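Putative iron-regulated protein A (Parabacteroides distasonis ATCC 8503, PDB 4ECG) is of uncertain function but belongs to the imelysin-like peptidase M75 family, binds calcium ions, and may be a metalloendopeptidase linked to iron regulation. Local coordinates at residues A57-V62 against V180-L185; A80-R85 against W279-S284; L108-L113 against G141-R146. One frame throughout, in Å; residues are numbered along the deposited sequence.

Interaction 1. Residues A57-V62 against V180-L185; sequences AYKNAV and VSERML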
loop_
_atom_site.group_PDB
_atom_site.type_symbol
_atom_site.label_atom_id
_atom_site.label_comp_id
_atom_site.label_asym_id
_atom_site.label_seq_id
_atom_site.Cartn_x
_atom_site.Cartn_y
_atom_site.Cartn_z
ATOM N N ALA A 57 -9.792 6.715 -14.401
ATOM C CA ALA A 57 -9.240 7.978 -14.975
ATOM C C ALA A 57 -7.819 7.746 -15.491
ATOM O O ALA A 57 -7.426 8.222 -16.591
ATOM C CB ALA A 57 -9.241 9.106 -13.975
ATOM N N TYR A 58 -7.048 6.977 -14.732
ATOM C CA TYR A 58 -5.694 6.692 -15.153
ATOM C C TYR A 58 -5.633 5.948 -16.509
ATOM O O TYR A 58 -4.857 6.336 -17.372
ATOM C CB TYR A 58 -4.928 5.954 -14.092
ATOM C CG TYR A 58 -3.664 5.345 -14.640
ATOM C CD1 TYR A 58 -2.493 6.068 -14.763
ATOM C CD2 TYR A 58 -3.639 4.011 -15.005
ATOM C CE1 TYR A 58 -1.326 5.464 -15.292
ATOM C CE2 TYR A 58 -2.493 3.399 -15.485
ATOM C CZ TYR A 58 -1.357 4.118 -15.649
ATOM O OH TYR A 58 -0.338 3.447 -16.203
ATOM N N LYS A 59 -6.456 4.918 -16.714
ATOM C CA LYS A 59 -6.423 4.135 -17.959
ATOM C C LYS A 59 -6.908 5.024 -19.132
ATOM O O LYS A 59 -6.286 5.015 -20.188
ATOM C CB LYS A 59 -7.189 2.801 -17.787
ATOM C CG LYS A 59 -7.810 2.151 -19.006
ATOM C CD LYS A 59 -6.764 1.358 -19.775
ATOM C CE LYS A 59 -7.356 0.771 -21.055
ATOM N NZ LYS A 59 -6.232 0.498 -21.989
ATOM N N ASN A 60 -7.950 5.834 -18.919
ATOM C CA ASN A 60 -8.415 6.800 -19.930
ATOM C C ASN A 60 -7.334 7.818 -20.274
ATOM O O ASN A 60 -7.157 8.114 -21.443
ATOM C CB ASN A 60 -9.735 7.507 -19.544
ATOM C CG ASN A 60 -10.918 6.544 -19.499
ATOM O OD1 ASN A 60 -10.970 5.607 -20.277
ATOM N ND2 ASN A 60 -11.828 6.739 -18.561
ATOM N N ALA A 61 -6.572 8.279 -19.291
ATOM C CA ALA A 61 -5.503 9.248 -19.561
ATOM C C ALA A 61 -4.340 8.593 -20.305
ATOM O O ALA A 61 -3.801 9.170 -21.213
ATOM C CB ALA A 61 -5.005 9.887 -18.270
ATOM N N VAL A 62 -3.936 7.392 -19.900
ATOM C CA VAL A 62 -2.926 6.623 -20.631
ATOM C C VAL A 62 -3.392 6.386 -22.095
ATOM O O VAL A 62 -2.649 6.562 -23.026
ATOM C CB VAL A 62 -2.645 5.273 -19.922
ATOM C CG1 VAL A 62 -2.025 4.284 -20.901
ATOM C CG2 VAL A 62 -1.750 5.472 -18.713
ATOM N N VAL A 180 -0.355 -3.218 -19.715
ATOM C CA VAL A 180 -0.117 -3.096 -18.340
ATOM C C VAL A 180 -1.225 -2.297 -17.626
ATOM O O VAL A 180 -1.732 -2.726 -16.586
ATOM C CB VAL A 180 1.276 -2.512 -18.140
ATOM C CG1 VAL A 180 1.402 -1.943 -16.752
ATOM C CG2 VAL A 180 2.355 -3.576 -18.518
ATOM N N SER A 181 -1.639 -1.181 -18.229
ATOM C CA SER A 181 -2.661 -0.339 -17.675
ATOM C C SER A 181 -4.072 -0.982 -17.760
ATOM O O SER A 181 -4.858 -0.792 -16.836
ATOM C CB SER A 181 -2.669 1.011 -18.388
ATOM O OG SER A 181 -1.393 1.617 -18.437
ATOM N N GLU A 182 -4.376 -1.750 -18.811
ATOM C CA GLU A 182 -5.621 -2.578 -18.857
ATOM C C GLU A 182 -5.660 -3.505 -17.657
ATOM O O GLU A 182 -6.674 -3.704 -17.033
ATOM C CB GLU A 182 -5.690 -3.484 -20.100
ATOM C CG GLU A 182 -6.349 -2.849 -21.307
ATOM C CD GLU A 182 -6.096 -3.571 -22.656
ATOM O OE1 GLU A 182 -6.123 -4.843 -22.733
ATOM O OE2 GLU A 182 -5.902 -2.818 -23.636
ATOM N N ARG A 183 -4.530 -4.120 -17.379
ATOM C CA ARG A 183 -4.478 -5.108 -16.354
ATOM C C ARG A 183 -4.492 -4.424 -14.961
ATOM O O ARG A 183 -5.074 -4.969 -14.027
ATOM C CB ARG A 183 -3.259 -6.019 -16.560
ATOM C CG ARG A 183 -3.063 -7.032 -15.426
ATOM C CD ARG A 183 -4.297 -7.927 -15.330
ATOM N NE ARG A 183 -4.149 -9.083 -14.452
ATOM C CZ ARG A 183 -3.720 -10.298 -14.836
ATOM N NH1 ARG A 183 -3.344 -10.553 -16.051
ATOM N NH2 ARG A 183 -3.650 -11.280 -13.965
HETATM N N MSE A 184 -3.890 -3.236 -14.828
HETATM C CA MSE A 184 -3.993 -2.513 -13.568
HETATM C C MSE A 184 -5.497 -2.269 -13.255
HETATM O O MSE A 184 -5.920 -2.533 -12.133
HETATM C CB MSE A 184 -3.186 -1.203 -13.545
HETATM C CG MSE A 184 -1.691 -1.386 -13.390
HETATM SE SE MSE A 184 -0.613 0.118 -13.924
HETATM C CE MSE A 184 -1.401 1.319 -12.677
ATOM N N LEU A 185 -6.269 -1.823 -14.257
ATOM C CA LEU A 185 -7.723 -1.541 -14.122
ATOM C C LEU A 185 -8.494 -2.791 -13.774
ATOM O O LEU A 185 -9.323 -2.795 -12.893
ATOM C CB LEU A 185 -8.327 -0.906 -15.412
ATOM C CG LEU A 185 -9.814 -0.544 -15.381
ATOM C CD1 LEU A 185 -10.152 0.303 -14.148
ATOM C CD2 LEU A 185 -10.261 0.090 -16.703
#

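Interaction 2. Residues A80-R85 against W279-S284; sequences AWRAVR and WYSWNS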
loop_
_atom_site.group_PDB
_atom_site.type_symbol
_atom_site.label_atom_id
_atom_site.label_comp_id
_atom_site.label_asym_id
_atom_site.label_seq_id
_atom_site.Cartn_x
_atom_site.Cartn_y
_atom_site.Cartn_z
ATOM N N ALA A 80 -2.212 11.244 -13.190
ATOM C CA ALA A 80 -3.226 10.228 -12.912
ATOM C C ALA A 80 -2.587 8.960 -12.253
ATOM O O ALA A 80 -3.168 8.350 -11.376
ATOM C CB ALA A 80 -4.031 9.902 -14.183
ATOM N N TRP A 81 -1.368 8.617 -12.626
ATOM C CA TRP A 81 -0.650 7.470 -12.040
ATOM C C TRP A 81 -0.432 7.710 -10.574
ATOM O O TRP A 81 -0.748 6.839 -9.720
ATOM C CB TRP A 81 0.693 7.262 -12.769
ATOM C CG TRP A 81 1.513 6.117 -12.269
ATOM C CD1 TRP A 81 1.504 4.807 -12.725
ATOM C CD2 TRP A 81 2.446 6.112 -11.135
ATOM N NE1 TRP A 81 2.355 4.033 -11.984
ATOM C CE2 TRP A 81 2.945 4.761 -11.024
ATOM C CE3 TRP A 81 2.901 7.065 -10.249
ATOM C CZ2 TRP A 81 3.857 4.399 -10.057
ATOM C CZ3 TRP A 81 3.833 6.694 -9.274
ATOM C CH2 TRP A 81 4.289 5.391 -9.179
ATOM N N ARG A 82 0.098 8.892 -10.242
ATOM C CA ARG A 82 0.270 9.306 -8.824
ATOM C C ARG A 82 -1.028 9.334 -8.008
ATOM O O ARG A 82 -1.045 8.963 -6.834
ATOM C CB ARG A 82 0.917 10.683 -8.705
ATOM C CG ARG A 82 2.336 10.780 -9.248
ATOM C CD ARG A 82 2.904 12.156 -8.916
ATOM N NE ARG A 82 4.113 12.508 -9.691
ATOM C CZ ARG A 82 5.364 12.103 -9.427
ATOM N NH1 ARG A 82 5.617 11.264 -8.436
ATOM N NH2 ARG A 82 6.385 12.539 -10.156
ATOM N N ALA A 83 -2.090 9.828 -8.619
ATOM C CA ALA A 83 -3.372 9.996 -7.940
ATOM C C ALA A 83 -4.043 8.631 -7.643
ATOM O O ALA A 83 -4.604 8.459 -6.592
ATOM C CB ALA A 83 -4.294 10.913 -8.742
ATOM N N VAL A 84 -3.964 7.657 -8.554
ATOM C CA VAL A 84 -4.501 6.315 -8.260
ATOM C C VAL A 84 -3.647 5.619 -7.217
ATOM O O VAL A 84 -4.126 4.777 -6.452
ATOM C CB VAL A 84 -4.747 5.415 -9.530
ATOM C CG1 VAL A 84 -3.481 4.898 -10.183
ATOM C CG2 VAL A 84 -5.612 4.259 -9.144
ATOM N N ARG A 85 -2.375 5.983 -7.167
ATOM C CA ARG A 85 -1.499 5.383 -6.208
ATOM C C ARG A 85 -1.762 5.801 -4.751
ATOM O O ARG A 85 -1.382 5.082 -3.852
ATOM C CB ARG A 85 -0.044 5.664 -6.582
ATOM C CG ARG A 85 0.904 4.771 -5.801
ATOM C CD ARG A 85 2.228 4.582 -6.467
ATOM N NE ARG A 85 3.083 3.732 -5.649
ATOM C CZ ARG A 85 3.147 2.408 -5.727
ATOM N NH1 ARG A 85 2.439 1.721 -6.590
ATOM N NH2 ARG A 85 3.953 1.770 -4.923
ATOM N N TRP A 279 11.403 5.003 -7.095
ATOM C CA TRP A 279 12.393 5.938 -7.530
ATOM C C TRP A 279 12.252 6.439 -8.938
ATOM O O TRP A 279 12.756 7.520 -9.258
ATOM C CB TRP A 279 13.791 5.370 -7.282
ATOM C CG TRP A 279 14.392 4.486 -8.336
ATOM C CD1 TRP A 279 14.376 3.103 -8.385
ATOM C CD2 TRP A 279 15.215 4.895 -9.477
ATOM N NE1 TRP A 279 15.065 2.638 -9.472
ATOM C CE2 TRP A 279 15.633 3.654 -10.142
ATOM C CE3 TRP A 279 15.620 6.103 -9.991
ATOM C CZ2 TRP A 279 16.434 3.649 -11.255
ATOM C CZ3 TRP A 279 16.431 6.093 -11.121
ATOM C CH2 TRP A 279 16.810 4.882 -11.750
ATOM N N TYR A 280 11.593 5.709 -9.819
ATOM C CA TYR A 280 11.451 6.238 -11.190
ATOM C C TYR A 280 10.743 7.592 -11.184
ATOM O O TYR A 280 11.146 8.526 -11.890
ATOM C CB TYR A 280 10.709 5.250 -12.123
ATOM C CG TYR A 280 11.325 3.866 -12.213
ATOM C CD1 TYR A 280 12.721 3.676 -12.221
ATOM C CD2 TYR A 280 10.527 2.742 -12.311
ATOM C CE1 TYR A 280 13.272 2.399 -12.330
ATOM C CE2 TYR A 280 11.078 1.481 -12.383
ATOM C CZ TYR A 280 12.439 1.298 -12.405
ATOM O OH TYR A 280 12.972 -0.005 -12.469
ATOM N N SER A 281 9.711 7.703 -10.348
ATOM C CA SER A 281 8.852 8.852 -10.323
ATOM C C SER A 281 9.064 9.715 -9.085
ATOM O O SER A 281 8.406 10.774 -8.960
ATOM C CB SER A 281 7.383 8.403 -10.363
ATOM O OG SER A 281 7.050 7.669 -9.214
ATOM N N TRP A 282 9.950 9.287 -8.192
ATOM C CA TRP A 282 10.137 9.969 -6.882
ATOM C C TRP A 282 8.834 9.995 -6.102
ATOM O O TRP A 282 8.382 11.042 -5.693
ATOM C CB TRP A 282 10.654 11.414 -7.050
ATOM C CG TRP A 282 12.021 11.580 -7.689
ATOM C CD1 TRP A 282 12.791 10.614 -8.330
ATOM C CD2 TRP A 282 12.827 12.827 -7.807
ATOM N NE1 TRP A 282 13.957 11.152 -8.800
ATOM C CE2 TRP A 282 14.046 12.456 -8.512
ATOM C CE3 TRP A 282 12.643 14.150 -7.431
ATOM C CZ2 TRP A 282 15.041 13.382 -8.807
ATOM C CZ3 TRP A 282 13.637 15.091 -7.735
ATOM C CH2 TRP A 282 14.809 14.719 -8.408
ATOM N N ASN A 283 8.189 8.846 -5.932
ATOM C CA ASN A 283 6.937 8.790 -5.212
ATOM C C ASN A 283 7.140 8.047 -3.916
ATOM O O ASN A 283 6.182 7.717 -3.257
ATOM C CB ASN A 283 5.825 8.129 -6.065
ATOM C CG ASN A 283 4.432 8.774 -5.887
ATOM O OD1 ASN A 283 4.143 9.892 -6.378
ATOM N ND2 ASN A 283 3.529 8.013 -5.279
ATOM N N SER A 284 8.374 7.824 -3.515
ATOM C CA SER A 284 8.620 6.851 -2.453
ATOM C C SER A 284 8.113 7.340 -1.101
ATOM O O SER A 284 7.332 6.635 -0.413
ATOM C CB SER A 284 10.095 6.514 -2.387
ATOM O OG SER A 284 10.604 6.435 -3.718
HETATM O O HOH W 1 0.928 8.943 -4.822
#

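Interaction 3. Residues L108-L113 against G141-R146; sequences LDSWPL and GPQNLR. With CA (calcium ion), chain F; CA (calcium ion), chain K.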
loop_
_atom_site.group_PDB
_atom_site.type_symbol
_atom_site.label_atom_id
_atom_site.label_comp_id
_atom_site.label_asym_id
_atom_site.label_seq_id
_atom_site.Cartn_x
_atom_site.Cartn_y
_atom_site.Cartn_z
ATOM N N LEU A 108 -0.577 -6.243 -9.044
ATOM C CA LEU A 108 -0.686 -4.794 -9.214
ATOM C C LEU A 108 0.633 -4.074 -8.985
ATOM O O LEU A 108 0.793 -2.978 -9.482
ATOM C CB LEU A 108 -1.678 -4.240 -8.184
ATOM C CG LEU A 108 -3.150 -4.180 -8.589
ATOM C CD1 LEU A 108 -3.985 -4.015 -7.343
ATOM C CD2 LEU A 108 -3.361 -3.033 -9.609
ATOM N N ASP A 109 1.574 -4.650 -8.208
ATOM C CA ASP A 109 2.580 -3.796 -7.597
ATOM C C ASP A 109 3.851 -4.535 -7.209
ATOM O O ASP A 109 4.437 -4.275 -6.158
ATOM C CB ASP A 109 1.941 -3.084 -6.388
ATOM C CG ASP A 109 2.693 -1.793 -5.934
ATOM O OD1 ASP A 109 3.345 -1.094 -6.752
ATOM O OD2 ASP A 109 2.568 -1.461 -4.718
ATOM N N SER A 110 4.337 -5.390 -8.102
ATOM C CA SER A 110 5.593 -6.063 -7.834
ATOM C C SER A 110 6.794 -5.120 -7.939
ATOM O O SER A 110 6.877 -4.262 -8.834
ATOM C CB SER A 110 5.770 -7.294 -8.746
ATOM O OG SER A 110 4.753 -8.260 -8.505
ATOM N N TRP A 111 7.728 -5.316 -7.014
ATOM C CA TRP A 111 9.025 -4.660 -7.008
ATOM C C TRP A 111 10.063 -5.597 -6.397
ATOM O O TRP A 111 9.772 -6.326 -5.421
ATOM C CB TRP A 111 8.925 -3.376 -6.179
ATOM C CG TRP A 111 10.174 -2.556 -6.221
ATOM C CD1 TRP A 111 11.158 -2.455 -5.249
ATOM C CD2 TRP A 111 10.651 -1.727 -7.328
ATOM N NE1 TRP A 111 12.194 -1.659 -5.679
ATOM C CE2 TRP A 111 11.951 -1.200 -6.918
ATOM C CE3 TRP A 111 10.189 -1.453 -8.603
ATOM C CZ2 TRP A 111 12.699 -0.387 -7.745
ATOM C CZ3 TRP A 111 10.940 -0.627 -9.429
ATOM C CH2 TRP A 111 12.162 -0.096 -9.008
ATOM N N PRO A 112 11.277 -5.638 -6.976
ATOM C CA PRO A 112 11.703 -4.993 -8.235
ATOM C C PRO A 112 11.186 -5.720 -9.485
ATOM O O PRO A 112 10.507 -6.749 -9.383
ATOM C CB PRO A 112 13.241 -5.084 -8.179
ATOM C CG PRO A 112 13.483 -6.306 -7.380
ATOM C CD PRO A 112 12.376 -6.397 -6.363
ATOM N N LEU A 113 11.544 -5.177 -10.640
ATOM C CA LEU A 113 11.077 -5.649 -11.902
ATOM C C LEU A 113 12.141 -6.517 -12.561
ATOM O O LEU A 113 13.321 -6.372 -12.309
ATOM C CB LEU A 113 10.724 -4.457 -12.828
ATOM C CG LEU A 113 9.649 -3.491 -12.343
ATOM C CD1 LEU A 113 9.646 -2.245 -13.263
ATOM C CD2 LEU A 113 8.266 -4.155 -12.246
ATOM N N GLY A 141 8.412 -14.416 -13.765
ATOM C CA GLY A 141 7.014 -14.538 -13.448
ATOM C C GLY A 141 6.338 -13.309 -14.026
ATOM O O GLY A 141 6.921 -12.229 -14.029
ATOM N N PRO A 142 5.135 -13.463 -14.559
ATOM C CA PRO A 142 4.463 -12.344 -15.177
ATOM C C PRO A 142 4.315 -11.127 -14.313
ATOM O O PRO A 142 4.386 -10.029 -14.822
ATOM C CB PRO A 142 3.081 -12.903 -15.520
ATOM C CG PRO A 142 3.299 -14.383 -15.711
ATOM C CD PRO A 142 4.421 -14.739 -14.774
ATOM N N GLN A 143 4.135 -11.301 -13.011
ATOM C CA GLN A 143 3.942 -10.168 -12.125
ATOM C C GLN A 143 5.081 -9.169 -12.168
ATOM O O GLN A 143 4.863 -8.015 -11.923
ATOM C CB GLN A 143 3.709 -10.639 -10.677
ATOM C CG GLN A 143 4.896 -11.214 -9.928
ATOM C CD GLN A 143 5.199 -12.602 -10.376
ATOM O OE1 GLN A 143 4.485 -13.153 -11.214
ATOM N NE2 GLN A 143 6.244 -13.180 -9.838
ATOM N N ASN A 144 6.291 -9.631 -12.470
ATOM C CA ASN A 144 7.486 -8.808 -12.447
ATOM C C ASN A 144 7.690 -8.128 -13.808
ATOM O O ASN A 144 8.670 -7.438 -14.016
ATOM C CB ASN A 144 8.744 -9.643 -12.139
ATOM C CG ASN A 144 8.688 -10.364 -10.800
ATOM O OD1 ASN A 144 8.065 -9.898 -9.843
ATOM N ND2 ASN A 144 9.366 -11.524 -10.738
ATOM N N LEU A 145 6.761 -8.328 -14.726
ATOM C CA LEU A 145 6.767 -7.667 -16.019
ATOM C C LEU A 145 5.570 -6.722 -16.197
ATOM O O LEU A 145 5.318 -6.239 -17.299
ATOM C CB LEU A 145 6.729 -8.759 -17.096
ATOM C CG LEU A 145 7.862 -9.801 -17.112
ATOM C CD1 LEU A 145 7.444 -11.033 -17.957
ATOM C CD2 LEU A 145 9.154 -9.162 -17.595
ATOM N N ARG A 146 4.817 -6.467 -15.131
ATOM C CA ARG A 146 3.680 -5.606 -15.226
ATOM C C ARG A 146 3.465 -4.727 -13.957
ATOM O O ARG A 146 4.387 -4.471 -13.241
ATOM C CB ARG A 146 2.454 -6.442 -15.642
ATOM C CG ARG A 146 1.996 -7.420 -14.604
ATOM C CD ARG A 146 0.596 -7.920 -14.873
ATOM N NE ARG A 146 0.142 -8.854 -13.824
ATOM C CZ ARG A 146 0.029 -10.175 -13.916
ATOM N NH1 ARG A 146 0.318 -10.821 -15.033
ATOM N NH2 ARG A 146 -0.426 -10.871 -12.866
HETATM CA CA CA F . 3.712 -1.218 -2.457
HETATM CA CA CA K . 9.383 -7.583 -3.495
HETATM O O HOH W 2 4.910 -3.274 -10.614
HETATM O O HOH W 3 3.247 -6.093 -10.707
HETATM O O HOH W 4 8.076 -8.336 -5.357
HETATM O O HOH W 5 9.101 -8.492 -7.606
HETATM O O HOH W 6 11.723 -7.165 -2.910
HETATM O O HOH W 7 7.628 -5.868 -3.511
#

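Interaction 1. Residues A57-V62 against V180-L185
Ser181 OG sits at the heart of this contact, 3.1 Å from Tyr58 OH and 3.7 Å from Val62 CG1, and it is also hydrogen-bonded to the carbonyl of Leu177, one helical turn back on its own helix. Serine suits the place because segments 57-62 and 180-185, on helices 29-68 and 171-196, run nearly antiparallel at 165° with axes 9.5 Å apart and have their nearest CA atoms at Lys59 and Ser181, where little room is left for a side chain. Tyr58 CG lies anti to the backbone N (chi1 165°), and this carries the ring across toward helix 171-196, where its hydroxyl end comes beside the serine. Val62 CG2, one turn on, lies over one face of the same ring, toward its rim. Beside the ring the selenomethionine Met184 crosses at about a right angle: its chain bends at the last torsion and brings CE within 3.7 Å of Tyr58 CE2, while SE makes an oblique Met-aromatic contact. Helix 147-155 covers both side chains, through Ala151 and other residues. On the outer flank Lys59 CG lies 3.9 Å from Leu185 CD2, and the bend at the second torsion (chi2 82°) then carries CD past the Ser181 backbone. Its NZ pairs chiefly with Asp63; the bridge to Glu182 OE2 is long at 3.7 Å. The helices therefore pair through close packing of the lysine's aliphatic chain, the small serine, Tyr58 and Met184, with just a long charge pair across the outer flank.

Interaction 2. Residues A80-R85 against W279-S284
Arg82 and Asn283 mark the nearest backbone approach, their CA atoms 7.6 Å apart, where helix 71-89 faces the irregular loop leading into helix 284-300. Arg82 bridges this distance with a chain extended from CG to NE, a reach that suits arginine. NH1 and NH2 both grip Ser281 O end-on at 2.9 Å, the bond from NH2 lying in the carbonyl plane and that from NH1 coming from above it. NH1 gives a further bond to Asn283 OD1, also 2.9 Å, which meets a lone pair in the amide plane; the guanidinium and amide planes are only 27° apart. The other end of the amide is held as well: Asn283 ND2 bonds to Asp287 and to a water that it meets at 2.8 Å, and this water donates to Arg82 O. Trp81 CZ3 comes 3.4 Å from Ser281 OG, a hydroxyl bonded to Glu152, while the indole NE1 reaches back to the Phe148 carbonyl. A leucine in place of Arg82 would probably leave Ser281 O and Asn283 OD1 without their charged donor and the loop freer to shift. Arg85 CD passes 3.9 Å from Asn283 ND2 as its guanidinium heads for Asp109 and Asp287. With both ends of its amide bonded, Asn283 is fixed in rotation, and one arginine satisfies two buried oxygens of a segment that lacks regular secondary structure.

Interaction 3. Residues L108-L113 against G141-R146
Water, more than direct bonding, joins Ser110 and Pro112 to the turn that holds Gln143 and Asn144. One water accepts from Ser110 N at 2.9 Å and bonds to Gln143 O; a second lies between Ser110 O and Arg146 O; a third donates to Pro112 O and to Asn144 OD1, 2.8 Å from the latter, while Asn144 ND2 is hydrogen-bonded to Glu139 O, which holds the amide for this water. Direct contact is by fit. Ser110 OG, whose hydrogen bond goes to Pro106 O, rests 3.3 Å from Gln143 CG, and Ser110 CB lies 3.6 Å from Asn144 OD1. A side chain this small lets the two loop segments come close here. Gln143 CG stands between the backbone N and the carbonyl carbon (chi1 72°), and the chain then folds back, so that its amide turns away to bond with Asp135 O. Residues 142-144 form a short 3-10 turn, closed by Asn144 N on Gly141 O, in the loop before helix 147-155 of the helical imelysin-like fold. Facing it, the chain leaves helix 104-109 and passes through a cis peptide before Pro112. Leu113 fills the join, its CD2 4.0 Å from Arg146 O, with His149 and Thr150 beyond. On the same segment Asp109 OD2 binds one calcium ion at 2.5 Å, a site shared with Glu92. Trp111 O binds a second calcium ion at 2.3 Å, along with three waters.

The three contacts lie about 14 to 16 Å apart, centre to centre, all within the imelysin-like part of the chain. Their segments come in the order 57-62, 80-85, 108-113, 141-146, 180-185 and 279-284, so that interactions 1 and 2 cross along the chain while interaction 3 is nested inside both. Successive helices 29-68 and 71-89 join the first two, with Tyr58 packed on Ala80 and on the backbone of Trp81, and helix 147-155, which follows the 141-146 turn, touches side chains in all three. Arg85 of interaction 2 forms a salt bridge with the calcium ligand Asp109 of interaction 3. The helical core is thereby connected, through the second shell, to a calcium site.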